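Local coordinates for protein chitinase (Pyrococcus furiosus, PDB 2CWR) that probably binds chitin through its chitin-binding domain, part of a hyperthermophilic enzyme that hydrolyses chitin, at residues A[18-23]-A[84-90]. Residues are numbered along the deposited sequence; the frame is centred on the assembly and turned at random.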
ATOM      1  N   ASP A  18      -2.720  14.551   2.104  1.00 19.18           N
ATOM      2  CA  ASP A  18      -2.747  14.669   3.558  1.00 19.91           C
ATOM      3  C   ASP A  18      -3.547  15.898   3.975  1.00 25.25           C
ATOM      4  O   ASP A  18      -3.367  16.982   3.422  1.00 23.20           O
ATOM      5  CB  ASP A  18      -1.315  14.758   4.096  1.00 20.97           C
ATOM      6  CG  ASP A  18      -1.256  14.758   5.612  1.00 25.71           C
ATOM      7  OD1 ASP A  18      -1.672  15.761   6.230  1.00 25.04           O
ATOM      8  OD2 ASP A  18      -0.792  13.750   6.184  1.00 23.61           O
ATOM      9  N   TRP A  19      -4.432  15.722   4.952  1.00 26.67           N
ATOM     10  CA  TRP A  19      -5.270  16.819   5.424  1.00 31.11           C
ATOM     11  C   TRP A  19      -5.115  17.093   6.915  1.00 31.21           C
ATOM     12  O   TRP A  19      -6.041  17.586   7.560  1.00 36.88           O
ATOM     13  CB  TRP A  19      -6.739  16.527   5.091  1.00 32.72           C
ATOM     14  CG  TRP A  19      -7.246  15.229   5.649  1.00 34.75           C
ATOM     15  CD1 TRP A  19      -7.579  14.965   6.947  1.00 34.72           C
ATOM     16  CD2 TRP A  19      -7.459  14.008   4.925  1.00 34.32           C
ATOM     17  NE1 TRP A  19      -7.987  13.656   7.076  1.00 38.38           N
ATOM     18  CE2 TRP A  19      -7.922  13.047   5.851  1.00 35.22           C
ATOM     19  CE3 TRP A  19      -7.300  13.634   3.581  1.00 29.74           C
ATOM     20  CZ2 TRP A  19      -8.231  11.733   5.478  1.00 34.14           C
ATOM     21  CZ3 TRP A  19      -7.608  12.325   3.209  1.00 29.44           C
ATOM     22  CH2 TRP A  19      -8.069  11.392   4.158  1.00 27.45           C
ATOM     23  N   GLY A  20      -3.944  16.772   7.459  1.00 28.35           N
ATOM     24  CA  GLY A  20      -3.692  17.011   8.871  1.00 26.35           C
ATOM     25  C   GLY A  20      -3.859  15.799   9.767  1.00 24.01           C
ATOM     26  O   GLY A  20      -2.876  15.184  10.180  1.00 24.25           O
ATOM     27  N   SER A  21      -5.108  15.461  10.070  1.00 20.49           N
ATOM     28  CA  SER A  21      -5.416  14.325  10.933  1.00 24.41           C
ATOM     29  C   SER A  21      -5.401  13.008  10.168  1.00 22.49           C
ATOM     30  O   SER A  21      -5.416  11.930  10.766  1.00 19.76           O
ATOM     31  CB  SER A  21      -6.790  14.520  11.576  1.00 26.79           C
ATOM     32  OG  SER A  21      -7.800  14.622  10.584  1.00 30.78           O
ATOM     33  N   GLY A  22      -5.378  13.098   8.843  1.00 23.00           N
ATOM     34  CA  GLY A  22      -5.370  11.895   8.034  1.00 20.82           C
ATOM     35  C   GLY A  22      -4.818  12.144   6.649  1.00 22.01           C
ATOM     36  O   GLY A  22      -4.502  13.280   6.295  1.00 23.05           O
ATOM     37  N   ALA A  23      -4.707  11.079   5.861  1.00 15.94           N
ATOM     38  CA  ALA A  23      -4.190  11.193   4.504  1.00 12.39           C
ATOM     39  C   ALA A  23      -4.632  10.002   3.664  1.00 12.86           C
ATOM     40  O   ALA A  23      -4.744   8.883   4.170  1.00 14.15           O
ATOM     41  CB  ALA A  23      -2.663  11.274   4.532  1.00 15.05           C
ATOM     42  N   ASN A  84      -4.868   7.493   9.492  1.00 12.72           N
ATOM     43  CA  ASN A  84      -5.132   8.536  10.471  1.00 16.15           C
ATOM     44  C   ASN A  84      -3.976   8.539  11.454  1.00 16.93           C
ATOM     45  O   ASN A  84      -3.421   7.490  11.770  1.00 18.20           O
ATOM     46  CB  ASN A  84      -6.442   8.254  11.211  1.00 17.42           C
ATOM     47  CG  ASN A  84      -7.640   8.210  10.280  1.00 18.44           C
ATOM     48  OD1 ASN A  84      -8.334   7.192  10.188  1.00 24.15           O
ATOM     49  ND2 ASN A  84      -7.894   9.312   9.584  1.00 17.27           N
ATOM     50  N   GLY A  85      -3.603   9.717  11.938  1.00 17.07           N
ATOM     51  CA  GLY A  85      -2.508   9.774  12.883  1.00 17.72           C
ATOM     52  C   GLY A  85      -2.043  11.179  13.193  1.00 15.57           C
ATOM     53  O   GLY A  85      -2.716  12.154  12.856  1.00 15.87           O
ATOM     54  N   PRO A  86      -0.876  11.306  13.837  1.00 17.13           N
ATOM     55  CA  PRO A  86      -0.306  12.607  14.202  1.00 15.26           C
ATOM     56  C   PRO A  86      -0.020  13.466  12.975  1.00 18.10           C
ATOM     57  O   PRO A  86       0.238  12.944  11.892  1.00 17.02           O
ATOM     58  CB  PRO A  86       0.983  12.229  14.930  1.00 15.69           C
ATOM     59  CG  PRO A  86       0.696  10.858  15.471  1.00 18.85           C
ATOM     60  CD  PRO A  86      -0.020  10.209  14.316  1.00 18.02           C
ATOM     61  N   GLN A  87      -0.073  14.783  13.151  1.00 16.79           N
ATOM     62  CA  GLN A  87       0.224  15.707  12.062  1.00 17.48           C
ATOM     63  C   GLN A  87       1.624  15.356  11.559  1.00 16.76           C
ATOM     64  O   GLN A  87       2.510  15.040  12.353  1.00 18.64           O
ATOM     65  CB  GLN A  87       0.195  17.148  12.576  1.00 19.56           C
ATOM     66  CG  GLN A  87       0.623  18.188  11.557  1.00 26.65           C
ATOM     67  CD  GLN A  87       0.612  19.592  12.126  1.00 28.99           C
ATOM     68  OE1 GLN A  87      -0.448  20.145  12.427  1.00 24.49           O
ATOM     69  NE2 GLN A  87       1.797  20.175  12.288  1.00 28.98           N
ATOM     70  N   GLY A  88       1.814  15.413  10.246  1.00 15.42           N
ATOM     71  CA  GLY A  88       3.094  15.059   9.657  1.00 14.83           C
ATOM     72  C   GLY A  88       2.873  13.819   8.805  1.00 13.80           C
ATOM     73  O   GLY A  88       1.759  13.295   8.776  1.00 17.69           O
ATOM     74  N   ASP A  89       3.907  13.341   8.119  1.00 16.72           N
ATOM     75  CA  ASP A  89       3.756  12.154   7.275  1.00 14.63           C
ATOM     76  C   ASP A  89       3.162  10.995   8.068  1.00 19.92           C
ATOM     77  O   ASP A  89       3.663  10.643   9.137  1.00 17.10           O
ATOM     78  CB  ASP A  89       5.104  11.734   6.684  1.00 16.35           C
ATOM     79  CG  ASP A  89       5.672  12.772   5.741  1.00 28.68           C
ATOM     80  OD1 ASP A  89       4.877  13.463   5.070  1.00 27.40           O
ATOM     81  OD2 ASP A  89       6.912  12.888   5.659  1.00 35.97           O
ATOM     82  N   LYS A  90       2.095  10.407   7.531  1.00 18.08           N
ATOM     83  CA  LYS A  90       1.401   9.297   8.177  1.00 17.42           C
ATOM     84  C   LYS A  90       2.059   7.956   7.881  1.00 15.04           C
ATOM     85  O   LYS A  90       1.875   6.986   8.617  1.00 14.32           O
ATOM     86  CB  LYS A  90      -0.055   9.249   7.699  1.00 16.14           C
ATOM     87  CG  LYS A  90      -0.816  10.555   7.866  1.00 19.21           C
ATOM     88  CD  LYS A  90      -1.013  10.894   9.333  1.00 17.64           C
ATOM     89  CE  LYS A  90      -1.763  12.208   9.502  1.00 18.58           C
ATOM     90  NZ  LYS A  90      -1.005  13.359   8.938  1.00 18.78           N
TER
HETATM   91  O   HOH W   1       0.864  11.832   5.114  1.00 15.57           O
HETATM   92  O   HOH W   2       0.015  16.246   8.541  1.00 20.45           O
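Lys90 and Asp18 cross at about a right angle, and the lysine ammonium ends on the syn lone pair of the carboxylate: Lys90 NZ lies 2.8 Å from Asp18 OD2, a salt bridge. Two bends in the lysine chain, at chi2 (-67°) and chi4 (-63°), fold it back between the two loops. On the way Lys90 CG passes Ala23 CB at 3.9 Å, and the Lys90 side chain also touches Tyr25 and Val83. Lys90 NZ also donates to Gly20 O at 2.9 Å, approaching from above the carbonyl plane. A third bond runs from Lys90 NZ to Gly88 O at 2.8 Å, within the plane of that carbonyl. Pro86 O is a fourth, weak contact, one acceptor more than the ammonium has protons, so it can at most share one. One cation thus ties the 18-22 turn to the 84-90 loop. With the ammonium gone, as with an alanine here, Asp18 would probably lose its counter-charge and the Gly20 and Gly88 carbonyls their shared donor.

The other carboxylate oxygen, Asp18 OD1, accepts from Gly20 N at 2.8 Å (N-H...O 165°), closing an Asx turn that helps fix the carboxylate's rotation. Water bridges Asp18 OD2 to Lys90 N. Farther along, Gly85 N donates to Ser21 O at 3.1 Å, and Gly22 faces Asn84 in an antiparallel non-hydrogen-bonded pair.

The 84-90 loop crosses between the two antiparallel sheets, and the contact ties it to the 10-18/22-31 hairpin turn at one end of a beta-sandwich, the fold of cellulose-binding-type domains.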